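Local coordinates for protein urocanate hydratase (Paenibacillus sp. Soil724D2, PDB 7NED) that probably catalyses the NAD+-dependent hydration of thiourocanate in bacterial ergothioneine breakdown, and binds both NAD+ and urocanate, at residues Arg352-Ser357 and Glu394-Arg399; Ser357-Asp362 and Lys423-Ile428; Phe311-Asn316 and Asp333-Ala338. One frame throughout, in Å; residues are numbered along the deposited sequence.

How the contacts relate
Contact 3 closes first along the chain, in the Rossmann-like domain, where it joins strands 309-312 and 333-334 at one edge of the parallel sheet. Contacts 1 and 2 follow in the C-terminal domain; their centres lie about 9 Å apart, they share Ser-357 and their segments alternate in sequence. Strand 351-355, paired with 398-400 in contact 1, runs through Ser-357 into helix 360-373 of contact 2. Across the middle of the chain, contact 3 lies about 28 Å from contact 1 and about 36 Å from contact 2, centre to centre. Contact 1 brings an arginine to urocanate and contact 3 a glycine to NAD, so both domains supply walls of the active-site region.

Contact 1: Arg352-Ser357 and Glu394-Arg399; sequences RWVALS and EGLPAR. With URO ((2E)-3-(1H-imidazol-4-yl)acrylic acid), chain B.
Strands 351-355 and 398-400 run antiparallel, Trp-353 and Arg-399 forming a hydrogen-bonded pair: Trp-353 N reaches Arg-399 O at 3.0 Å, and Arg-399 N returns to Trp-353 O. Ala-355 N extends the ladder to Pro-397 O, 2.9 Å away. Between these rungs Val-354 and Ala-398 make a non-hydrogen-bonded pair with CA atoms 4.3 Å apart. On their face of the sheet, Val-354 CG2 meets Ala-398 CB, while CG1 packs 3.6 Å from Leu-396 CB, the two side chains crossing nearly at right angles. The pairing forms one border of the mixed eight-stranded sheet, with 398-400 outermost and strand 428-441 beyond 351-355. On the other face, Trp-353 chi1 of 45° brings the indole over the neighbouring strand: Arg-399 O lies over the centre of one ring face, and Arg-399 CG sits 3.4 Å from Trp-353 CZ2, with CB against NE1. The Arg-399 guanidinium turns 76° from the ring plane; NH1 is hydrogen-bonded to Gln-133 OE1 and NH2 forms a salt bridge with Asp-367. Arg-352 leads away to urocanate, gripping both carboxylate oxygens: NH2 to OAA at 2.6 Å and NH1, also bonded to Gln-128 O, to OAB at 2.9 Å (171°).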
loop_
_atom_site.group_PDB
_atom_site.type_symbol
_atom_site.label_atom_id
_atom_site.label_comp_id
_atom_site.label_asym_id
_atom_site.label_seq_id
_atom_site.Cartn_x
_atom_site.Cartn_y
_atom_site.Cartn_z
ATOM N N ARG A 352 -11.310 6.013 -19.735
ATOM C CA ARG A 352 -11.878 7.326 -20.042
ATOM C C ARG A 352 -10.783 8.203 -20.625
ATOM O O ARG A 352 -9.594 7.937 -20.454
ATOM C CB ARG A 352 -12.482 7.960 -18.781
ATOM C CG ARG A 352 -11.404 8.097 -17.660
ATOM C CD ARG A 352 -11.977 8.472 -16.297
ATOM N NE ARG A 352 -12.977 7.522 -15.779
ATOM C CZ ARG A 352 -13.579 7.662 -14.599
ATOM N NH1 ARG A 352 -13.255 8.680 -13.798
ATOM N NH2 ARG A 352 -14.526 6.809 -14.221
ATOM N N TRP A 353 -11.182 9.273 -21.301
ATOM C CA TRP A 353 -10.196 10.177 -21.866
ATOM C C TRP A 353 -10.761 11.583 -21.873
ATOM O O TRP A 353 -11.968 11.779 -21.833
ATOM C CB TRP A 353 -9.771 9.735 -23.272
ATOM C CG TRP A 353 -10.898 9.344 -24.167
ATOM C CD1 TRP A 353 -11.475 10.119 -25.133
ATOM C CD2 TRP A 353 -11.551 8.068 -24.230
ATOM N NE1 TRP A 353 -12.432 9.404 -25.790
ATOM C CE2 TRP A 353 -12.521 8.154 -25.243
ATOM C CE3 TRP A 353 -11.416 6.864 -23.513
ATOM C CZ2 TRP A 353 -13.367 7.098 -25.566
ATOM C CZ3 TRP A 353 -12.261 5.797 -23.837
ATOM C CH2 TRP A 353 -13.219 5.920 -24.858
ATOM N N VAL A 354 -9.870 12.564 -21.862
ATOM C CA VAL A 354 -10.253 13.964 -21.728
ATOM C C VAL A 354 -9.587 14.775 -22.824
ATOM O O VAL A 354 -8.375 14.660 -23.028
ATOM C CB VAL A 354 -9.862 14.508 -20.347
ATOM C CG1 VAL A 354 -10.151 16.029 -20.234
ATOM C CG2 VAL A 354 -10.628 13.732 -19.263
ATOM N N ALA A 355 -10.370 15.625 -23.497
ATOM C CA ALA A 355 -9.822 16.500 -24.537
ATOM C C ALA A 355 -9.242 17.734 -23.850
ATOM O O ALA A 355 -9.963 18.673 -23.525
ATOM C CB ALA A 355 -10.911 16.885 -25.533
ATOM N N LEU A 356 -7.931 17.730 -23.603
ATOM C CA LEU A 356 -7.303 18.834 -22.883
ATOM C C LEU A 356 -7.393 20.157 -23.639
ATOM O O LEU A 356 -7.284 21.231 -23.021
ATOM C CB LEU A 356 -5.847 18.484 -22.613
ATOM C CG LEU A 356 -5.720 17.229 -21.744
ATOM C CD1 LEU A 356 -4.352 16.550 -21.938
ATOM C CD2 LEU A 356 -5.944 17.557 -20.276
ATOM N N SER A 357 -7.577 20.110 -24.961
ATOM C CA SER A 357 -7.763 21.366 -25.691
ATOM C C SER A 357 -9.026 22.095 -25.252
ATOM O O SER A 357 -9.122 23.320 -25.418
ATOM C CB SER A 357 -7.804 21.102 -27.192
ATOM O OG SER A 357 -8.987 20.394 -27.573
ATOM N N GLU A 394 -19.345 18.174 -19.520
ATOM C CA GLU A 394 -19.160 18.572 -18.151
ATOM C C GLU A 394 -17.683 18.895 -17.952
ATOM O O GLU A 394 -16.871 18.039 -17.974
ATOM C CB GLU A 394 -19.629 17.485 -17.212
ATOM N N GLY A 395 -17.379 20.162 -17.766
ATOM C CA GLY A 395 -16.016 20.608 -17.665
ATOM C C GLY A 395 -15.347 20.385 -19.007
ATOM O O GLY A 395 -15.916 20.608 -20.010
ATOM N N LEU A 396 -14.123 19.914 -18.998
ATOM C CA LEU A 396 -13.474 19.574 -20.248
ATOM C C LEU A 396 -14.249 18.462 -20.945
ATOM O O LEU A 396 -14.699 17.528 -20.282
ATOM C CB LEU A 396 -12.035 19.107 -19.996
ATOM C CG LEU A 396 -11.094 20.193 -19.494
ATOM C CD1 LEU A 396 -9.725 19.597 -19.221
ATOM C CD2 LEU A 396 -11.003 21.294 -20.565
ATOM N N PRO A 397 -14.449 18.540 -22.264
ATOM C CA PRO A 397 -15.070 17.411 -22.973
ATOM C C PRO A 397 -14.337 16.121 -22.651
ATOM O O PRO A 397 -13.106 16.085 -22.662
ATOM C CB PRO A 397 -14.923 17.792 -24.451
ATOM C CG PRO A 397 -14.846 19.333 -24.420
ATOM C CD PRO A 397 -14.069 19.643 -23.178
ATOM N N ALA A 398 -15.098 15.060 -22.368
ATOM C CA ALA A 398 -14.508 13.782 -21.975
ATOM C C ALA A 398 -15.440 12.659 -22.416
ATOM O O ALA A 398 -16.618 12.886 -22.707
ATOM C CB ALA A 398 -14.273 13.723 -20.458
ATOM N N ARG A 399 -14.920 11.430 -22.384
ATOM C CA ARG A 399 -15.703 10.271 -22.773
ATOM C C ARG A 399 -15.356 9.098 -21.874
ATOM O O ARG A 399 -14.180 8.901 -21.539
ATOM C CB ARG A 399 -15.456 9.902 -24.251
ATOM C CG ARG A 399 -16.227 8.665 -24.756
ATOM C CD ARG A 399 -17.768 8.883 -24.790
ATOM N NE ARG A 399 -18.187 9.836 -25.815
ATOM C CZ ARG A 399 -18.958 10.900 -25.609
ATOM N NH1 ARG A 399 -19.420 11.213 -24.392
ATOM N NH2 ARG A 399 -19.213 11.695 -26.632
HETATM O OAA URO B . -15.665 7.610 -12.002
HETATM C CAI URO B . -15.091 8.280 -11.043
HETATM O OAB URO B . -14.467 9.249 -11.225
HETATM C CAC URO B . -15.191 7.788 -9.659
HETATM C CAD URO B . -15.856 6.692 -9.404
HETATM C CAJ URO B . -15.849 6.375 -8.025
HETATM C CAF URO B . -16.658 5.500 -7.362
HETATM N NAH URO B . -16.475 5.600 -6.008
HETATM C CAE URO B . -15.554 6.524 -5.861
HETATM N NAG URO B . -15.145 7.025 -7.048
#

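Contact 2: Ser357-Asp362 and Lys423-Ile428; sequences SGELSD and KLQGPI
Leu-424 opens the contact by laying CD2 3.5 Å from Asp-362 O, slanting across the first turn of helix 360-373. Gln-425 gives its backbone N to Asp-362 OD1 at 2.9 Å, a nearly straight bond (172°) received on the syn side, 24° out of the carboxylate plane. Asp-362 CG lies anti to its carbonyl carbon (chi1 -79°), which brings the carboxylate beside this N-H. Gln-425 CG also packs against OD1, and NE2 bonds weakly to water 2, which also meets Glu-359 OE1 and Ser-361 OG. At Gly-426 the backbone passes close to Ser-357 CB, where a side chain would clash. Ser-357 OG accepts from Glu-359 N in an ST turn and donates to Asp-362 OD2 at 2.7 Å, from above the carboxylate plane. Replacing Asp-362 with an alanine would probably leave Gln-425 N and the Ser-357 hydroxyl without the carboxylate they share, at OD1 and OD2 respectively. Water 1 joins Pro-427 O to Ser-357 N and Asp-362 OD2. Ile-428 begins strand 428-441 with CD1 4.4 Å from Asp-362 CB. This loop lies between helices 360-373 and 407-420: Leu-424 touches Val-415 and Ile-366, and Ile-428 reaches Trp-353 of strand 351-355.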
loop_
_atom_site.group_PDB
_atom_site.type_symbol
_atom_site.label_atom_id
_atom_site.label_comp_id
_atom_site.label_asym_id
_atom_site.label_seq_id
_atom_site.Cartn_x
_atom_site.Cartn_y
_atom_site.Cartn_z
ATOM N N SER A 357 -7.577 20.110 -24.961
ATOM C CA SER A 357 -7.763 21.366 -25.691
ATOM C C SER A 357 -9.026 22.095 -25.252
ATOM O O SER A 357 -9.122 23.320 -25.418
ATOM C CB SER A 357 -7.804 21.102 -27.192
ATOM O OG SER A 357 -8.987 20.394 -27.573
ATOM N N GLY A 358 -9.979 21.375 -24.676
ATOM C CA GLY A 358 -11.291 21.908 -24.392
ATOM C C GLY A 358 -12.269 21.801 -25.536
ATOM O O GLY A 358 -13.416 22.237 -25.374
ATOM N N GLU A 359 -11.865 21.227 -26.673
ATOM C CA GLU A 359 -12.705 21.166 -27.873
ATOM C C GLU A 359 -13.499 19.863 -27.902
ATOM O O GLU A 359 -12.922 18.772 -27.965
ATOM C CB GLU A 359 -11.867 21.286 -29.153
ATOM C CG GLU A 359 -11.229 22.653 -29.352
ATOM C CD GLU A 359 -12.307 23.735 -29.449
ATOM O OE1 GLU A 359 -13.162 23.620 -30.346
ATOM O OE2 GLU A 359 -12.334 24.650 -28.600
ATOM N N LEU A 360 -14.826 19.991 -27.909
ATOM C CA LEU A 360 -15.693 18.823 -28.033
ATOM C C LEU A 360 -15.450 18.077 -29.340
ATOM O O LEU A 360 -15.660 16.855 -29.416
ATOM C CB LEU A 360 -17.149 19.277 -27.915
ATOM C CG LEU A 360 -18.236 18.229 -28.148
ATOM C CD1 LEU A 360 -18.110 17.138 -27.040
ATOM C CD2 LEU A 360 -19.557 18.941 -28.075
ATOM N N SER A 361 -15.021 18.792 -30.387
ATOM C CA SER A 361 -14.757 18.129 -31.661
ATOM C C SER A 361 -13.701 17.053 -31.506
ATOM O O SER A 361 -13.709 16.050 -32.246
ATOM C CB SER A 361 -14.321 19.145 -32.719
ATOM O OG SER A 361 -13.188 19.891 -32.317
ATOM N N ASP A 362 -12.788 17.237 -30.553
ATOM C CA ASP A 362 -11.780 16.203 -30.294
ATOM C C ASP A 362 -12.435 14.918 -29.800
ATOM O O ASP A 362 -12.166 13.826 -30.319
ATOM C CB ASP A 362 -10.757 16.703 -29.276
ATOM C CG ASP A 362 -9.716 17.631 -29.883
ATOM O OD1 ASP A 362 -9.729 17.831 -31.121
ATOM O OD2 ASP A 362 -8.874 18.163 -29.105
ATOM N N LYS A 423 -5.050 15.522 -36.332
ATOM C CA LYS A 423 -6.465 15.197 -36.432
ATOM C C LYS A 423 -7.225 15.514 -35.156
ATOM O O LYS A 423 -8.457 15.507 -35.174
ATOM C CB LYS A 423 -6.674 13.733 -36.806
ATOM C CG LYS A 423 -6.181 13.373 -38.198
ATOM C CD LYS A 423 -6.485 11.921 -38.497
ATOM C CE LYS A 423 -5.879 11.493 -39.803
ATOM N NZ LYS A 423 -6.227 10.067 -40.020
ATOM N N LEU A 424 -6.523 15.764 -34.059
ATOM C CA LEU A 424 -7.090 16.311 -32.837
ATOM C C LEU A 424 -6.387 17.633 -32.572
ATOM O O LEU A 424 -5.219 17.791 -32.911
ATOM C CB LEU A 424 -6.894 15.342 -31.645
ATOM C CG LEU A 424 -7.554 13.980 -31.867
ATOM C CD1 LEU A 424 -7.071 12.892 -30.885
ATOM C CD2 LEU A 424 -9.038 14.132 -31.779
ATOM N N GLN A 425 -7.089 18.568 -31.942
ATOM C CA GLN A 425 -6.547 19.910 -31.771
ATOM C C GLN A 425 -5.440 19.940 -30.741
ATOM O O GLN A 425 -4.553 20.798 -30.806
ATOM C CB GLN A 425 -7.643 20.872 -31.318
ATOM C CG GLN A 425 -8.791 20.989 -32.270
ATOM C CD GLN A 425 -8.767 22.240 -33.116
ATOM O OE1 GLN A 425 -7.769 22.968 -33.170
ATOM N NE2 GLN A 425 -9.877 22.487 -33.799
ATOM N N GLY A 426 -5.512 19.068 -29.748
ATOM C CA GLY A 426 -4.592 19.102 -28.642
ATOM C C GLY A 426 -4.479 17.731 -28.024
ATOM O O GLY A 426 -5.196 16.792 -28.391
ATOM N N PRO A 427 -3.595 17.597 -27.041
ATOM C CA PRO A 427 -3.365 16.284 -26.432
ATOM C C PRO A 427 -4.583 15.741 -25.705
ATOM O O PRO A 427 -5.515 16.458 -25.341
ATOM C CB PRO A 427 -2.211 16.544 -25.447
ATOM C CG PRO A 427 -1.513 17.745 -26.034
ATOM C CD PRO A 427 -2.647 18.606 -26.558
ATOM N N ILE A 428 -4.534 14.439 -25.452
ATOM C CA ILE A 428 -5.638 13.715 -24.832
ATOM C C ILE A 428 -5.101 13.024 -23.586
ATOM O O ILE A 428 -4.043 12.382 -23.625
ATOM C CB ILE A 428 -6.261 12.685 -25.794
ATOM C CG1 ILE A 428 -6.749 13.364 -27.086
ATOM C CG2 ILE A 428 -7.338 11.861 -25.082
ATOM C CD1 ILE A 428 -7.960 14.312 -26.881
HETATM O O HOH W 1 -7.667 17.824 -26.629
HETATM O O HOH W 2 -12.379 22.529 -32.751
#

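Contact 3: Phe311-Asn316 and Asp333-Ala338; sequences FDNGNN and DIFTEA. With NAD (nicotinamide-adenine-dinucleotide), chain C.
Asp-312 OD1 is gripped by two backbone donors, Gly-314 N at 2.7 Å and Asn-315 N at 3.3 Å, an Asx turn and Asx motif that fold the chain just beyond strand 309-312. CG stands anti to the backbone N (chi1 -180°), alongside Ile-334, whose CD1 comes 3.7 Å from Asp-312 CG; OD2 makes a salt bridge with Arg-318. Across the parallel pairing, Asp-312 N meets Asp-333 O at 2.8 Å in a nearly straight bond (171°). Asp-312 O accepts from Phe-335 N in a longer, more bent bond of 3.2 Å. Asp-312 O also lies at the edge of the Phe-335 ring, in its plane, 3.4 Å from Phe-335 CD1. Asn-313 OD1 lies over one ring face, Thr-336 CG2 over the opposite one. Gly-314 CA approaches the ring edge at CE1, where a side chain would collide. Phe-311 CD1 packs 3.8 Å from Phe-335 CB. The folded loop presents Gly-314 and Asn-315 to NAD, with Asn-315 CB close to O3D of the nicotinamide-side ribose. Strands 309-312 and 333-334, linked through helix 317-323, form a beta-alpha-beta unit at the sheet border; helix 133-150 covers Phe-311 and Phe-335 through Ile-142.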
loop_
_atom_site.group_PDB
_atom_site.type_symbol
_atom_site.label_atom_id
_atom_site.label_comp_id
_atom_site.label_asym_id
_atom_site.label_seq_id
_atom_site.Cartn_x
_atom_site.Cartn_y
_atom_site.Cartn_z
ATOM N N PHE A 311 -29.916 -4.370 -5.153
ATOM C CA PHE A 311 -28.466 -4.490 -5.080
ATOM C C PHE A 311 -27.849 -3.229 -4.499
ATOM O O PHE A 311 -28.435 -2.145 -4.510
ATOM C CB PHE A 311 -27.846 -4.823 -6.458
ATOM C CG PHE A 311 -27.928 -3.694 -7.443
ATOM C CD1 PHE A 311 -26.865 -2.804 -7.597
ATOM C CD2 PHE A 311 -29.078 -3.494 -8.182
ATOM C CE1 PHE A 311 -26.935 -1.746 -8.501
ATOM C CE2 PHE A 311 -29.174 -2.440 -9.109
ATOM C CZ PHE A 311 -28.092 -1.553 -9.269
ATOM N N ASP A 312 -26.656 -3.429 -3.940
ATOM C CA ASP A 312 -25.805 -2.369 -3.419
ATOM C C ASP A 312 -24.977 -1.793 -4.564
ATOM O O ASP A 312 -24.328 -2.538 -5.318
ATOM C CB ASP A 312 -24.925 -2.985 -2.315
ATOM C CG ASP A 312 -23.977 -2.001 -1.651
ATOM O OD1 ASP A 312 -23.533 -1.033 -2.300
ATOM O OD2 ASP A 312 -23.633 -2.257 -0.466
ATOM N N ASN A 313 -25.018 -0.466 -4.715
ATOM C CA ASN A 313 -24.383 0.187 -5.851
ATOM C C ASN A 313 -23.007 0.739 -5.487
ATOM O O ASN A 313 -22.527 1.701 -6.098
ATOM C CB ASN A 313 -25.297 1.283 -6.408
ATOM C CG ASN A 313 -25.096 1.531 -7.888
ATOM O OD1 ASN A 313 -24.262 0.899 -8.550
ATOM N ND2 ASN A 313 -25.871 2.482 -8.426
ATOM N N GLY A 314 -22.371 0.123 -4.498
ATOM C CA GLY A 314 -20.996 0.386 -4.158
ATOM C C GLY A 314 -20.849 1.550 -3.215
ATOM O O GLY A 314 -19.968 2.369 -3.412
ATOM N N ASN A 315 -21.703 1.674 -2.207
ATOM C CA ASN A 315 -21.550 2.788 -1.281
ATOM C C ASN A 315 -21.510 2.329 0.165
ATOM O O ASN A 315 -21.803 3.126 1.053
ATOM C CB ASN A 315 -22.648 3.826 -1.483
ATOM C CG ASN A 315 -24.065 3.254 -1.266
ATOM O OD1 ASN A 315 -24.235 2.037 -1.125
ATOM N ND2 ASN A 315 -25.076 4.126 -1.282
ATOM N N ASN A 316 -21.099 1.075 0.429
ATOM C CA ASN A 316 -21.143 0.525 1.798
ATOM C C ASN A 316 -22.473 0.685 2.490
ATOM O O ASN A 316 -22.521 0.730 3.720
ATOM C CB ASN A 316 -20.022 1.082 2.690
ATOM C CG ASN A 316 -18.692 0.365 2.505
ATOM O OD1 ASN A 316 -18.212 0.099 1.410
ATOM N ND2 ASN A 316 -18.032 0.169 3.641
ATOM N N ASP A 333 -27.435 -8.313 -2.906
ATOM C CA ASP A 333 -26.309 -8.484 -3.808
ATOM C C ASP A 333 -25.477 -7.224 -3.889
ATOM O O ASP A 333 -25.955 -6.128 -3.622
ATOM C CB ASP A 333 -26.769 -8.827 -5.221
ATOM C CG ASP A 333 -27.152 -10.276 -5.371
ATOM O OD1 ASP A 333 -28.337 -10.577 -5.693
ATOM O OD2 ASP A 333 -26.256 -11.102 -5.137
ATOM N N ILE A 334 -24.214 -7.396 -4.282
ATOM C CA ILE A 334 -23.340 -6.282 -4.634
ATOM C C ILE A 334 -23.181 -6.280 -6.147
ATOM O O ILE A 334 -23.111 -7.339 -6.779
ATOM C CB ILE A 334 -21.962 -6.398 -3.927
ATOM C CG1 ILE A 334 -21.042 -5.217 -4.286
ATOM C CG2 ILE A 334 -21.273 -7.727 -4.266
ATOM C CD1 ILE A 334 -21.530 -3.826 -3.764
ATOM N N PHE A 335 -23.105 -5.088 -6.735
ATOM C CA PHE A 335 -23.143 -5.032 -8.195
ATOM C C PHE A 335 -21.932 -5.677 -8.852
ATOM O O PHE A 335 -21.993 -6.043 -10.036
ATOM C CB PHE A 335 -23.257 -3.587 -8.647
ATOM C CG PHE A 335 -21.972 -2.817 -8.561
ATOM C CD1 PHE A 335 -21.605 -2.176 -7.389
ATOM C CD2 PHE A 335 -21.164 -2.676 -9.675
ATOM C CE1 PHE A 335 -20.428 -1.455 -7.315
ATOM C CE2 PHE A 335 -20.001 -1.917 -9.600
ATOM C CZ PHE A 335 -19.636 -1.324 -8.430
ATOM N N THR A 336 -20.815 -5.761 -8.138
ATOM C CA THR A 336 -19.612 -6.325 -8.716
ATOM C C THR A 336 -19.784 -7.830 -8.895
ATOM O O THR A 336 -19.888 -8.335 -10.021
ATOM C CB THR A 336 -18.415 -6.003 -7.808
ATOM O OG1 THR A 336 -18.732 -6.424 -6.474
ATOM C CG2 THR A 336 -18.144 -4.484 -7.805
ATOM N N GLU A 337 -19.860 -8.552 -7.787
ATOM C CA GLU A 337 -19.977 -10.005 -7.877
ATOM C C GLU A 337 -21.196 -10.401 -8.712
ATOM O O GLU A 337 -21.157 -11.384 -9.460
ATOM C CB GLU A 337 -20.078 -10.608 -6.468
ATOM C CG GLU A 337 -20.108 -12.128 -6.460
ATOM C CD GLU A 337 -21.504 -12.737 -6.641
ATOM O OE1 GLU A 337 -22.537 -12.016 -6.604
ATOM O OE2 GLU A 337 -21.552 -13.968 -6.866
ATOM N N ALA A 338 -22.298 -9.675 -8.566
ATOM C CA ALA A 338 -23.543 -10.140 -9.201
ATOM C C ALA A 338 -23.639 -9.799 -10.686
ATOM O O ALA A 338 -24.238 -10.576 -11.453
ATOM C CB ALA A 338 -24.756 -9.564 -8.481
HETATM P PA NAD C . -22.333 12.832 -3.383
HETATM O O1A NAD C . -22.170 12.997 -1.875
HETATM O O2A NAD C . -21.972 13.830 -4.407
HETATM O O5B NAD C . -24.019 12.776 -3.542
HETATM C C5B NAD C . -24.656 12.029 -2.585
HETATM C C4B NAD C . -26.198 12.407 -2.774
HETATM O O4B NAD C . -27.030 11.765 -1.849
HETATM C C3B NAD C . -26.232 13.940 -2.468
HETATM O O3B NAD C . -26.887 14.600 -3.470
HETATM C C2B NAD C . -27.041 13.998 -1.136
HETATM O O2B NAD C . -27.904 15.074 -1.070
HETATM C C1B NAD C . -27.925 12.770 -1.334
HETATM N N9A NAD C . -28.433 12.179 -0.095
HETATM C C8A NAD C . -27.804 12.022 1.135
HETATM N N7A NAD C . -28.563 11.446 2.034
HETATM C C5A NAD C . -29.751 11.178 1.366
HETATM C C6A NAD C . -30.966 10.585 1.774
HETATM N N6A NAD C . -31.134 10.113 3.030
HETATM N N1A NAD C . -31.989 10.452 0.884
HETATM C C2A NAD C . -31.771 10.970 -0.351
HETATM N N3A NAD C . -30.683 11.556 -0.876
HETATM C C4A NAD C . -29.683 11.649 0.026
HETATM O O3 NAD C . -21.849 11.348 -3.521
HETATM P PN NAD C . -21.547 10.738 -4.963
HETATM O O1N NAD C . -20.271 11.062 -5.684
HETATM O O2N NAD C . -22.864 10.666 -5.707
HETATM O O5D NAD C . -21.281 9.067 -4.638
HETATM C C5D NAD C . -22.374 8.440 -3.944
HETATM C C4D NAD C . -21.967 7.040 -3.573
HETATM O O4D NAD C . -21.409 6.359 -4.681
HETATM C C3D NAD C . -20.729 7.278 -2.562
HETATM O O3D NAD C . -20.795 6.389 -1.452
HETATM C C2D NAD C . -19.466 6.922 -3.429
HETATM O O2D NAD C . -18.442 6.302 -2.765
HETATM C C1D NAD C . -20.249 5.773 -4.140
HETATM N N1N NAD C . -19.559 5.025 -5.199
HETATM C C2N NAD C . -18.564 4.225 -4.671
HETATM C C3N NAD C . -17.826 3.376 -5.481
HETATM C C7N NAD C . -16.705 2.579 -4.800
HETATM O O7N NAD C . -16.271 1.506 -5.218
HETATM N N7N NAD C . -16.109 3.151 -3.689
HETATM C C4N NAD C . -18.158 3.358 -6.843
HETATM C C5N NAD C . -19.181 4.170 -7.327
HETATM C C6N NAD C . -19.914 5.013 -6.474
#